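Local coordinates for DegV domain-containing protein spr0652 (Streptococcus pneumoniae, PDB 6CNG) that binds long-chain fatty acids, here linoleic acid, and probably presents them to a fatty acid kinase as a DegV-family carrier protein, at residues T38-T43 against L155-L160; V149-D154 against T170-K175; S231-Y236 against S264-E269; I249-R254 against K258-L263. One frame throughout, in Å; residues are numbered along the deposited sequence. Where two conformers were deposited one is given.

Contact 1. Residues T38-T43 against L155-L160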
loop_
_atom_site.group_PDB
_atom_site.type_symbol
_atom_site.label_atom_id
_atom_site.label_comp_id
_atom_site.label_asym_id
_atom_site.label_seq_id
_atom_site.Cartn_x
_atom_site.Cartn_y
_atom_site.Cartn_z
ATOM N N THR A 38 4.147 4.518 17.110
ATOM C CA THR A 38 5.277 4.474 18.028
ATOM C C THR A 38 6.615 4.479 17.302
ATOM O O THR A 38 7.314 3.459 17.283
ATOM C CB THR A 38 5.152 3.246 18.928
ATOM O OG1 THR A 38 3.795 3.108 19.364
ATOM C CG2 THR A 38 6.035 3.399 20.131
ATOM N N PRO A 39 7.019 5.604 16.720
ATOM C CA PRO A 39 8.279 5.628 15.982
ATOM C C PRO A 39 9.455 5.348 16.893
ATOM O O PRO A 39 9.493 5.767 18.046
ATOM C CB PRO A 39 8.351 7.044 15.412
ATOM C CG PRO A 39 7.185 7.755 15.877
ATOM C CD PRO A 39 6.429 6.938 16.861
ATOM N N ALA A 40 10.429 4.626 16.358
ATOM C CA ALA A 40 11.654 4.366 17.089
ATOM C C ALA A 40 12.378 5.686 17.379
ATOM O O ALA A 40 12.052 6.748 16.851
ATOM C CB ALA A 40 12.535 3.394 16.304
ATOM N N ILE A 41 13.359 5.604 18.276
ATOM C CA ILE A 41 14.074 6.789 18.691
ATOM C C ILE A 41 14.878 7.284 17.515
ATOM O O ILE A 41 15.302 6.507 16.660
ATOM C CB ILE A 41 14.955 6.468 19.905
ATOM C CG1 ILE A 41 14.054 6.056 21.070
ATOM C CG2 ILE A 41 15.778 7.642 20.269
ATOM C CD1 ILE A 41 14.771 5.535 22.228
ATOM N N ASN A 42 15.039 8.592 17.440
ATOM C CA ASN A 42 15.778 9.228 16.355
ATOM C C ASN A 42 15.234 8.846 14.991
ATOM O O ASN A 42 15.979 8.843 14.028
ATOM C CB ASN A 42 17.277 8.906 16.394
ATOM C CG ASN A 42 17.929 9.313 17.696
ATOM O OD1 ASN A 42 17.415 10.126 18.435
ATOM N ND2 ASN A 42 19.072 8.748 17.970
ATOM N N THR A 43 13.950 8.513 14.905
ATOM C CA THR A 43 13.333 8.164 13.639
ATOM C C THR A 43 12.079 8.985 13.395
ATOM O O THR A 43 11.240 9.161 14.285
ATOM C CB THR A 43 12.976 6.680 13.579
ATOM O OG1 THR A 43 14.118 5.886 13.919
ATOM C CG2 THR A 43 12.514 6.310 12.181
ATOM N N LEU A 155 12.817 -2.911 13.119
ATOM C CA LEU A 155 14.238 -3.211 12.982
ATOM C C LEU A 155 15.104 -2.107 13.552
ATOM O O LEU A 155 16.159 -2.394 14.118
ATOM C CB LEU A 155 14.621 -3.467 11.525
ATOM C CG LEU A 155 13.815 -4.532 10.789
ATOM C CD1 LEU A 155 13.964 -4.377 9.334
ATOM C CD2 LEU A 155 14.209 -5.906 11.209
ATOM N N ILE A 156 14.702 -0.843 13.392
ATOM C CA ILE A 156 15.504 0.244 13.939
ATOM C C ILE A 156 15.419 0.269 15.453
ATOM O O ILE A 156 16.433 0.447 16.142
ATOM C CB ILE A 156 15.098 1.592 13.345
ATOM C CG1 ILE A 156 15.359 1.632 11.857
ATOM C CG2 ILE A 156 15.894 2.642 13.999
ATOM C CD1 ILE A 156 14.700 2.811 11.138
ATOM N N ASP A 157 14.213 0.117 16.000
ATOM C CA ASP A 157 14.037 -0.039 17.436
ATOM C C ASP A 157 14.916 -1.145 17.979
ATOM O O ASP A 157 15.396 -1.072 19.110
ATOM C CB ASP A 157 12.571 -0.359 17.743
ATOM C CG ASP A 157 12.194 -0.078 19.188
ATOM O OD1 ASP A 157 12.571 0.974 19.729
ATOM O OD2 ASP A 157 11.483 -0.903 19.785
ATOM N N GLN A 158 15.156 -2.163 17.182
ATOM C CA GLN A 158 15.955 -3.283 17.630
ATOM C C GLN A 158 17.437 -2.973 17.685
ATOM O O GLN A 158 18.190 -3.757 18.266
ATOM C CB GLN A 158 15.690 -4.469 16.717
ATOM C CG GLN A 158 14.296 -5.016 16.887
ATOM C CD GLN A 158 13.978 -6.116 15.904
ATOM O OE1 GLN A 158 14.869 -6.797 15.409
ATOM N NE2 GLN A 158 12.697 -6.308 15.626
ATOM N N GLY A 159 17.885 -1.883 17.099
ATOM C CA GLY A 159 19.253 -1.473 17.246
ATOM C C GLY A 159 20.167 -1.867 16.124
ATOM O O GLY A 159 21.388 -1.848 16.319
ATOM N N LEU A 160 19.631 -2.204 14.958
ATOM C CA LEU A 160 20.451 -2.630 13.835
ATOM C C LEU A 160 21.108 -1.435 13.145
ATOM O O LEU A 160 20.657 -0.290 13.237
ATOM C CB LEU A 160 19.622 -3.426 12.824
ATOM C CG LEU A 160 19.577 -4.934 12.991
ATOM C CD1 LEU A 160 19.136 -5.283 14.367
ATOM C CD2 LEU A 160 18.664 -5.550 11.956
#
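A40 sets its CB against the end of helix 143-157, where it meets the backbone of D157 and the side chain of I156. The tight part is small. A40 CB lies 3.7 Å from D157 N and 4.0 Å from D157 CB. The CA atoms of these two residues are 5.0 Å apart, so the chains come very close here. The A40 methyl fills this close approach. A40 CB also touches I156 CG2 at 4.1 Å. I156 CG2 in turn meets T43 OG1 at 3.7 Å, the two side chains reaching toward each other tip to tip. I156 CG2 stands anti to the backbone N, which turns this branch to the loop. T43 OG1 donates to I41 O at 3.0 Å, from above the carbonyl plane, inside a type II turn from A40 to T43. W23 of strand 23-28 packs on both T43 and I156.

The looser side is the outer part of the D157 side chain, where D157 OD1 is 4.2 Å from A40 CB, together with I41. Both residues are exposed. Just beyond, the helix ends in a Schellman motif at G159.

No hydrogen bond joins the two segments. N153, one turn earlier, supplies the polar link by binding A40 N and T38 O. The contact itself is van der Waals packing around two methyl groups, with the T43 hydroxyl bonded within its own turn.

Contact 2. Residues V149-D154 against T170-K175. With NA (sodium ion), chain D.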
loop_
_atom_site.group_PDB
_atom_site.type_symbol
_atom_site.label_atom_id
_atom_site.label_comp_id
_atom_site.label_asym_id
_atom_site.label_seq_id
_atom_site.Cartn_x
_atom_site.Cartn_y
_atom_site.Cartn_z
ATOM N N VAL A 149 6.677 -0.859 6.362
ATOM C CA VAL A 149 7.049 0.319 7.125
ATOM C C VAL A 149 7.079 0.021 8.612
ATOM O O VAL A 149 7.988 0.445 9.327
ATOM C CB VAL A 149 6.083 1.447 6.745
ATOM C CG1 VAL A 149 5.974 2.425 7.840
ATOM C CG2 VAL A 149 6.582 2.084 5.484
ATOM N N GLU A 150 6.093 -0.710 9.103
ATOM C CA GLU A 150 6.130 -1.154 10.477
ATOM C C GLU A 150 7.393 -1.950 10.768
ATOM O O GLU A 150 8.009 -1.786 11.826
ATOM C CB GLU A 150 4.900 -2.003 10.764
ATOM C CG GLU A 150 5.038 -2.745 12.078
ATOM C CD GLU A 150 3.787 -3.484 12.504
ATOM O OE1 GLU A 150 3.736 -3.939 13.666
ATOM O OE2 GLU A 150 2.863 -3.587 11.678
ATOM N N LYS A 151 7.788 -2.824 9.851
ATOM C CA LYS A 151 8.951 -3.648 10.095
ATOM C C LYS A 151 10.225 -2.828 10.084
ATOM O O LYS A 151 11.123 -3.063 10.891
ATOM C CB LYS A 151 9.026 -4.747 9.056
ATOM C CG LYS A 151 10.227 -5.647 9.247
ATOM C CD LYS A 151 10.300 -6.316 10.606
ATOM C CE LYS A 151 9.069 -7.095 10.925
ATOM N NZ LYS A 151 9.269 -8.132 11.978
ATOM N N LEU A 152 10.352 -1.895 9.167
ATOM C CA LEU A 152 11.533 -1.062 9.213
ATOM C C LEU A 152 11.657 -0.408 10.582
ATOM O O LEU A 152 12.742 -0.389 11.177
ATOM C CB LEU A 152 11.444 -0.018 8.126
ATOM C CG LEU A 152 11.572 -0.486 6.696
ATOM C CD1 LEU A 152 11.251 0.594 5.732
ATOM C CD2 LEU A 152 12.990 -0.958 6.461
ATOM N N ASN A 153 10.542 0.098 11.109
ATOM C CA ASN A 153 10.551 0.718 12.419
ATOM C C ASN A 153 10.936 -0.273 13.491
ATOM O O ASN A 153 11.742 0.030 14.367
ATOM C CB ASN A 153 9.171 1.293 12.721
ATOM C CG ASN A 153 9.194 2.274 13.880
ATOM O OD1 ASN A 153 9.917 3.266 13.836
ATOM N ND2 ASN A 153 8.401 2.003 14.911
ATOM N N ASP A 154 10.331 -1.452 13.464
ATOM C CA ASP A 154 10.742 -2.527 14.347
ATOM C C ASP A 154 12.259 -2.701 14.317
ATOM O O ASP A 154 12.924 -2.656 15.354
ATOM C CB ASP A 154 10.080 -3.826 13.890
ATOM C CG ASP A 154 8.627 -3.951 14.281
ATOM O OD1 ASP A 154 8.046 -3.041 14.911
ATOM O OD2 ASP A 154 8.066 -5.012 13.930
ATOM N N THR A 170 15.001 -6.732 3.218
ATOM C CA THR A 170 14.966 -7.494 1.985
ATOM C C THR A 170 14.472 -8.906 2.248
ATOM O O THR A 170 13.632 -9.428 1.509
ATOM C CB THR A 170 16.343 -7.494 1.344
ATOM O OG1 THR A 170 16.753 -6.140 1.085
ATOM C CG2 THR A 170 16.269 -8.203 0.062
ATOM N N ALA A 171 14.933 -9.512 3.329
ATOM C CA ALA A 171 14.461 -10.834 3.684
ATOM C C ALA A 171 12.997 -10.803 4.064
ATOM O O ALA A 171 12.235 -11.672 3.646
ATOM C CB ALA A 171 15.294 -11.382 4.832
ATOM N N TYR A 172 12.574 -9.786 4.817
ATOM C CA TYR A 172 11.192 -9.735 5.272
ATOM C C TYR A 172 10.239 -9.602 4.099
ATOM O O TYR A 172 9.137 -10.148 4.117
ATOM C CB TYR A 172 11.015 -8.570 6.243
ATOM C CG TYR A 172 9.612 -8.439 6.825
ATOM C CD1 TYR A 172 9.112 -9.387 7.685
ATOM C CD2 TYR A 172 8.805 -7.356 6.522
ATOM C CE1 TYR A 172 7.860 -9.275 8.196
ATOM C CE2 TYR A 172 7.553 -7.232 7.045
ATOM C CZ TYR A 172 7.081 -8.186 7.882
ATOM O OH TYR A 172 5.823 -8.080 8.417
ATOM N N GLN A 173 10.643 -8.868 3.076
ATOM C CA GLN A 173 9.811 -8.687 1.900
ATOM C C GLN A 173 9.547 -9.998 1.153
ATOM O O GLN A 173 8.569 -10.086 0.413
ATOM C CB GLN A 173 10.441 -7.614 1.010
ATOM C CG GLN A 173 9.562 -7.218 -0.127
ATOM C CD GLN A 173 10.126 -6.077 -0.941
ATOM O OE1 GLN A 173 11.284 -5.690 -0.776
ATOM N NE2 GLN A 173 9.318 -5.552 -1.848
ATOM N N GLU A 174 10.358 -11.026 1.347
ATOM C CA GLU A 174 10.009 -12.325 0.809
ATOM C C GLU A 174 8.889 -12.973 1.601
ATOM O O GLU A 174 8.197 -13.833 1.058
ATOM C CB GLU A 174 11.238 -13.231 0.828
ATOM C CG GLU A 174 12.462 -12.647 0.153
ATOM C CD GLU A 174 13.747 -13.398 0.502
ATOM O OE1 GLU A 174 13.654 -14.463 1.151
ATOM O OE2 GLU A 174 14.856 -12.932 0.142
ATOM N N LYS A 175 8.702 -12.557 2.864
ATOM C CA LYS A 175 7.736 -13.111 3.804
ATOM C C LYS A 175 6.396 -12.399 3.771
ATOM O O LYS A 175 5.513 -12.766 4.535
ATOM C CB LYS A 175 8.223 -12.987 5.272
ATOM C CG LYS A 175 9.365 -13.891 5.717
ATOM C CD LYS A 175 9.874 -13.507 7.132
ATOM C CE LYS A 175 11.418 -13.397 7.212
ATOM N NZ LYS A 175 11.891 -12.039 7.650
HETATM NA NA NA D . 6.269 -9.537 -1.045
HETATM O O HOH W 1 6.954 -7.962 -2.516
#
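K151 lays its aliphatic chain over one face of the Y172 ring. K151 CG is 3.5 Å from Y172 CD2 and forms a CH-pi contact, 3.8 Å from the ring centroid and 21° off the normal. K151 CB adds a second touch at 3.5 Å from Y172 CE2. Bends at chi2 and chi3 (58° and 56°) fold the chain back, so that K151 CE also meets the ring, 3.7 Å from Y172 CE1. CB, CG and CE thus lie along one face, and NZ rises away from it.

Both polar ends are held from outside the pair. K151 NZ forms a long salt bridge with D154 OD2, 3.9 Å away, and a hydrogen bond to a glycerol that probably came from the crystallisation liquor. D154 in turn pairs with R248. Y172 OH is hydrogen-bonded to E299, which fixes the far end of the ring. Next to Y172, Q173 O binds a sodium ion at 2.8 Å; E144 and T176 complete the protein ligands.

The contact joins helices 143-157 and 162-174, consecutive in the chain. L152 packs on I169 beside it and on strands 23-28 and 100-105 of the sheet that holds both strands. E299 belongs to strand 294-300 of the other sheet.

Contact 3. Residues S231-Y236 against S264-E269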
loop_
_atom_site.group_PDB
_atom_site.type_symbol
_atom_site.label_atom_id
_atom_site.label_comp_id
_atom_site.label_asym_id
_atom_site.label_seq_id
_atom_site.Cartn_x
_atom_site.Cartn_y
_atom_site.Cartn_z
ATOM N N SER A 231 -17.040 -13.470 -0.721
ATOM C CA SER A 231 -15.795 -12.709 -0.744
ATOM C C SER A 231 -14.953 -13.004 0.489
ATOM O O SER A 231 -13.725 -13.128 0.404
ATOM C CB SER A 231 -16.078 -11.203 -0.808
ATOM O OG SER A 231 -16.586 -10.819 -2.063
ATOM N N VAL A 232 -15.589 -13.117 1.654
ATOM C CA VAL A 232 -14.814 -13.395 2.855
ATOM C C VAL A 232 -14.237 -14.800 2.798
ATOM O O VAL A 232 -13.047 -14.999 3.055
ATOM C CB VAL A 232 -15.629 -13.132 4.129
ATOM C CG1 VAL A 232 -14.863 -13.634 5.359
ATOM C CG2 VAL A 232 -15.900 -11.649 4.249
ATOM N N GLN A 233 -15.067 -15.789 2.448
ATOM C CA GLN A 233 -14.570 -17.155 2.346
ATOM C C GLN A 233 -13.384 -17.241 1.389
ATOM O O GLN A 233 -12.382 -17.893 1.693
ATOM C CB GLN A 233 -15.702 -18.089 1.920
ATOM C CG GLN A 233 -15.353 -19.590 1.959
ATOM C CD GLN A 233 -15.160 -20.152 3.362
ATOM O OE1 GLN A 233 -16.049 -20.068 4.230
ATOM N NE2 GLN A 233 -14.002 -20.775 3.577
ATOM N N ALA A 234 -13.478 -16.580 0.235
ATOM C CA ALA A 234 -12.406 -16.643 -0.749
ATOM C C ALA A 234 -11.137 -16.039 -0.194
ATOM O O ALA A 234 -10.053 -16.582 -0.385
ATOM C CB ALA A 234 -12.812 -15.896 -2.015
ATOM N N ALA A 235 -11.259 -14.904 0.484
ATOM C CA ALA A 235 -10.101 -14.239 1.057
ATOM C C ALA A 235 -9.464 -15.075 2.158
ATOM O O ALA A 235 -8.247 -15.126 2.275
ATOM C CB ALA A 235 -10.531 -12.883 1.585
ATOM N N TYR A 236 -10.271 -15.724 2.981
ATOM C CA TYR A 236 -9.742 -16.629 3.990
ATOM C C TYR A 236 -9.061 -17.820 3.342
ATOM O O TYR A 236 -7.953 -18.184 3.723
ATOM C CB TYR A 236 -10.909 -17.094 4.853
ATOM C CG TYR A 236 -10.635 -18.195 5.837
ATOM C CD1 TYR A 236 -10.277 -17.901 7.132
ATOM C CD2 TYR A 236 -10.785 -19.523 5.492
ATOM C CE1 TYR A 236 -10.041 -18.906 8.052
ATOM C CE2 TYR A 236 -10.559 -20.527 6.405
ATOM C CZ TYR A 236 -10.181 -20.202 7.688
ATOM O OH TYR A 236 -9.957 -21.151 8.644
ATOM N N SER A 264 -11.590 -10.934 10.135
ATOM C CA SER A 264 -10.668 -10.923 11.271
ATOM C C SER A 264 -11.062 -11.952 12.317
ATOM O O SER A 264 -10.215 -12.679 12.838
ATOM C CB SER A 264 -10.630 -9.522 11.884
ATOM O OG SER A 264 -10.027 -9.508 13.161
ATOM N N GLU A 265 -12.339 -12.005 12.662
ATOM C CA GLU A 265 -12.789 -13.013 13.610
ATOM C C GLU A 265 -12.483 -14.414 13.101
ATOM O O GLU A 265 -11.917 -15.218 13.834
ATOM C CB GLU A 265 -14.267 -12.823 13.936
ATOM C CG GLU A 265 -14.547 -11.677 14.912
ATOM C CD GLU A 265 -13.961 -11.901 16.316
ATOM O OE1 GLU A 265 -13.625 -10.900 16.999
ATOM O OE2 GLU A 265 -13.824 -13.072 16.746
ATOM N N ARG A 266 -12.832 -14.715 11.842
ATOM C CA ARG A 266 -12.581 -16.042 11.278
ATOM C C ARG A 266 -11.112 -16.403 11.357
ATOM O O ARG A 266 -10.756 -17.543 11.669
ATOM C CB ARG A 266 -12.982 -16.090 9.804
ATOM C CG ARG A 266 -14.220 -16.849 9.495
ATOM C CD ARG A 266 -14.071 -17.742 8.278
ATOM N NE ARG A 266 -13.606 -19.077 8.651
ATOM C CZ ARG A 266 -13.685 -20.144 7.866
ATOM N NH1 ARG A 266 -14.218 -20.024 6.652
ATOM N NH2 ARG A 266 -13.240 -21.326 8.302
ATOM N N ILE A 267 -10.249 -15.457 11.026
ATOM C CA ILE A 267 -8.824 -15.706 11.088
ATOM C C ILE A 267 -8.379 -15.924 12.512
ATOM O O ILE A 267 -7.533 -16.786 12.783
ATOM C CB ILE A 267 -8.062 -14.532 10.463
ATOM C CG1 ILE A 267 -8.406 -14.463 8.992
ATOM C CG2 ILE A 267 -6.578 -14.706 10.706
ATOM C CD1 ILE A 267 -7.924 -13.159 8.280
ATOM N N ARG A 268 -8.933 -15.149 13.447
ATOM C CA ARG A 268 -8.551 -15.310 14.839
ATOM C C ARG A 268 -9.114 -16.588 15.409
ATOM O O ARG A 268 -8.510 -17.189 16.295
ATOM C CB ARG A 268 -9.024 -14.144 15.684
ATOM C CG ARG A 268 -8.204 -12.889 15.478
ATOM C CD ARG A 268 -8.501 -11.799 16.517
ATOM N NE ARG A 268 -9.513 -10.873 16.045
ATOM C CZ ARG A 268 -10.774 -10.853 16.455
ATOM N NH1 ARG A 268 -11.206 -11.708 17.379
ATOM N NH2 ARG A 268 -11.598 -9.955 15.934
ATOM N N GLU A 269 -10.268 -17.011 14.919
ATOM C CA GLU A 269 -10.812 -18.290 15.348
ATOM C C GLU A 269 -9.893 -19.428 14.938
ATOM O O GLU A 269 -9.652 -20.352 15.726
ATOM C CB GLU A 269 -12.218 -18.448 14.792
ATOM C CG GLU A 269 -13.181 -17.579 15.550
ATOM C CD GLU A 269 -14.503 -17.397 14.870
ATOM O OE1 GLU A 269 -14.716 -17.879 13.761
ATOM O OE2 GLU A 269 -15.355 -16.725 15.455
HETATM O O HOH W 2 -13.990 -22.802 6.286
#
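Helices 231-236 and 264-269 cross at -40°, with their axes 10.7 Å apart at closest approach. They run in roughly the same direction, and the nearest CA atoms, those of Y236 and I267, are 7.2 Å apart. The gap is bridged mainly by Y236 and R266. The R266 guanidinium lies flat on the tyrosine ring, planes 15° apart. R266 CZ stands 3.6 Å from the Y236 ring centroid, 17° off the normal, in cation-pi geometry. The arginine chain bends at chi2 and chi3 to reach this face, and its CD also lies over the ring. I267 CG1 meets the ring edge, 4.3 Å from Y236 CD1.

Q233 comes to the guanidinium edge. Its OE1 is 3.0 Å from R266 NH1, but the angle is poor for a hydrogen bond. A water accepts from R266 NH2 at 2.6 Å and, weakly, from Q233 NE2. The firmer partner of Q233 NE2 is D237, and Y236 OH bonds to T270 OG1.

No direct hydrogen bond crosses the contact. The helices are joined here by ring-guanidinium stacking, apolar contact and a water. The pi face probably stabilises the arginine charge, while T270, on the arginine's own helix, holds the tyrosine hydroxyl.

Contact 4. Residues I249-R254 against K258-L263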
loop_
_atom_site.group_PDB
_atom_site.type_symbol
_atom_site.label_atom_id
_atom_site.label_comp_id
_atom_site.label_asym_id
_atom_site.label_seq_id
_atom_site.Cartn_x
_atom_site.Cartn_y
_atom_site.Cartn_z
ATOM N N ILE A 249 -1.200 -9.211 10.037
ATOM C CA ILE A 249 -2.025 -8.779 8.923
ATOM C C ILE A 249 -2.343 -7.307 9.097
ATOM O O ILE A 249 -2.587 -6.845 10.212
ATOM C CB ILE A 249 -3.334 -9.566 8.878
ATOM C CG1 ILE A 249 -3.072 -11.051 8.688
ATOM C CG2 ILE A 249 -4.196 -9.054 7.778
ATOM C CD1 ILE A 249 -4.321 -11.863 8.735
ATOM N N VAL A 250 -2.350 -6.583 7.981
ATOM C CA VAL A 250 -2.831 -5.200 7.887
ATOM C C VAL A 250 -3.889 -5.160 6.790
ATOM O O VAL A 250 -3.586 -5.388 5.619
ATOM C CB VAL A 250 -1.704 -4.218 7.580
ATOM C CG1 VAL A 250 -2.259 -2.863 7.426
ATOM C CG2 VAL A 250 -0.699 -4.243 8.683
ATOM N N MET A 251 -5.125 -4.884 7.168
ATOM C CA MET A 251 -6.234 -4.749 6.229
ATOM C C MET A 251 -6.508 -3.260 6.011
ATOM O O MET A 251 -7.120 -2.604 6.854
ATOM C CB MET A 251 -7.494 -5.406 6.789
ATOM C CG MET A 251 -7.430 -6.881 7.048
ATOM S SD MET A 251 -8.960 -7.520 7.739
ATOM C CE MET A 251 -8.528 -9.194 8.108
ATOM N N ALA A 252 -6.079 -2.736 4.873
ATOM C CA ALA A 252 -6.475 -1.403 4.427
ATOM C C ALA A 252 -7.787 -1.495 3.659
ATOM O O ALA A 252 -7.876 -2.210 2.666
ATOM C CB ALA A 252 -5.383 -0.824 3.539
ATOM N N GLN A 253 -8.798 -0.754 4.094
ATOM C CA GLN A 253 -10.126 -0.893 3.532
ATOM C C GLN A 253 -10.774 0.468 3.285
ATOM O O GLN A 253 -10.461 1.457 3.949
ATOM C CB GLN A 253 -11.026 -1.729 4.440
ATOM C CG GLN A 253 -11.079 -1.275 5.864
ATOM C CD GLN A 253 -12.062 -0.158 6.086
ATOM O OE1 GLN A 253 -13.074 -0.090 5.431
ATOM N NE2 GLN A 253 -11.763 0.725 7.027
ATOM N N ARG A 254 -11.685 0.489 2.303
ATOM C CA ARG A 254 -12.504 1.649 1.967
ATOM C C ARG A 254 -13.954 1.278 2.216
ATOM O O ARG A 254 -14.574 0.600 1.401
ATOM C CB ARG A 254 -12.311 2.059 0.521
ATOM C CG ARG A 254 -13.150 3.233 0.104
ATOM C CD ARG A 254 -12.893 4.445 0.956
ATOM N NE ARG A 254 -13.829 5.519 0.673
ATOM C CZ ARG A 254 -13.936 6.614 1.403
ATOM N NH1 ARG A 254 -13.158 6.807 2.457
ATOM N NH2 ARG A 254 -14.839 7.507 1.075
ATOM N N LYS A 258 -17.100 -3.812 7.989
ATOM C CA LYS A 258 -17.841 -4.971 8.465
ATOM C C LYS A 258 -17.270 -6.252 7.875
ATOM O O LYS A 258 -17.179 -7.268 8.573
ATOM C CB LYS A 258 -19.334 -4.839 8.157
ATOM C CG LYS A 258 -20.241 -5.833 8.894
ATOM C CD LYS A 258 -20.077 -5.707 10.405
ATOM C CE LYS A 258 -21.221 -6.323 11.150
ATOM N NZ LYS A 258 -21.373 -5.611 12.433
ATOM N N CYS A 259 -16.879 -6.227 6.595
ATOM C CA CYS A 259 -16.294 -7.418 5.990
ATOM C C CYS A 259 -14.919 -7.685 6.569
ATOM O O CYS A 259 -14.505 -8.846 6.697
ATOM C CB CYS A 259 -16.236 -7.293 4.470
ATOM S SG CYS A 259 -17.819 -7.641 3.667
ATOM N N CYS A 260 -14.237 -6.630 6.992
ATOM C CA CYS A 260 -12.956 -6.794 7.657
ATOM C C CYS A 260 -13.091 -7.353 9.072
ATOM O O CYS A 260 -12.264 -8.159 9.479
ATOM C CB CYS A 260 -12.209 -5.477 7.673
ATOM S SG CYS A 260 -11.596 -4.974 6.067
ATOM N N GLN A 261 -14.108 -6.941 9.845
ATOM C CA GLN A 261 -14.282 -7.524 11.171
ATOM C C GLN A 261 -14.686 -8.992 11.086
ATOM O O GLN A 261 -14.243 -9.792 11.911
ATOM C CB GLN A 261 -15.242 -6.682 12.029
ATOM C CG GLN A 261 -15.592 -7.277 13.432
ATOM C CD GLN A 261 -14.389 -7.488 14.419
ATOM O OE1 GLN A 261 -13.293 -6.973 14.215
ATOM N NE2 GLN A 261 -14.623 -8.248 15.483
ATOM N N GLN A 262 -15.478 -9.383 10.085
ATOM C CA GLN A 262 -15.920 -10.769 10.007
ATOM C C GLN A 262 -14.804 -11.680 9.527
ATOM O O GLN A 262 -14.724 -12.837 9.953
ATOM C CB GLN A 262 -17.125 -10.898 9.084
ATOM C CG GLN A 262 -18.372 -10.078 9.524
ATOM C CD GLN A 262 -19.448 -10.905 10.233
ATOM O OE1 GLN A 262 -19.359 -12.131 10.304
ATOM N NE2 GLN A 262 -20.468 -10.231 10.761
ATOM N N LEU A 263 -13.963 -11.178 8.619
ATOM C CA LEU A 263 -12.768 -11.908 8.218
ATOM C C LEU A 263 -11.783 -12.027 9.375
ATOM O O LEU A 263 -11.230 -13.107 9.607
ATOM C CB LEU A 263 -12.134 -11.218 7.004
ATOM C CG LEU A 263 -10.874 -11.805 6.366
ATOM C CD1 LEU A 263 -11.089 -13.212 5.896
ATOM C CD2 LEU A 263 -10.453 -10.953 5.216
#
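M251 reaches from strand 247-253 across to helix 257-270 and touches both C260 and L263. Its CB comes first, 4.2 Å from C260 SG. CG carries the chain onward, anti to the carbonyl carbon (chi1 -62°). Beyond CG the chain is extended, and M251 SD arrives 3.8 Å from C260 CB. The sulfur is also 3.8 Å from C260 O, a van der Waals contact with the helix backbone. The terminal methyl, M251 CE, goes one helical turn further and ends 3.9 Å from L263 CD2. The methionine and leucine side chains pass at a slant, with L263 CG equally near to the methyl.

C260 is wedged between two strand residues. Its SG meets Q253 CB at 3.7 Å, and Q253 CG is just as close. Chi1 of Q253 (52°) places CG between the backbone N and the carbonyl carbon, which holds CB and CG together against C260 SG, and the bend at chi2 turns the amide off from there. The amide oxygen of Q253 accepts from N256 N in the turn that leads into the helix. The polar end therefore serves the turn while the aliphatic part packs on the cysteine.

The strand and the helix axis run nearly antiparallel, at 161° and 9.8 Å apart. This is the first half of a beta-alpha-beta unit that continues into strand 275-280. I276 and I278 of that strand, and L294 of strand 294-300, pack around the same side chains. L263 also faces helix 228-242 through V232, A235 and Y236.

All four touching residues are buried. With no hydrogen bond across it, the contact rests on sulfur, methyl and methylene packing between helix and sheet.

From the N terminus, the loop 38-43 meets its partner only after more than a hundred residues, and contact 1 closes at the end of helix 143-157. Contact 2 opens on that helix before contact 1 closes, so the two cross along the chain. They also touch, through N153, whose amide bonds to the loop backbone. Together they tie helices 143-157 and 162-174 to the region of strand 23-28. Contacts 3 and 4 follow in series. Contact 4 is a short closure nested inside contact 3, and both use helix 257-270. They bind that helix to strand 247-253 and to helix 228-242. Contacts 2 and 4 approach within about 5 Å, nearest atoms, without touching.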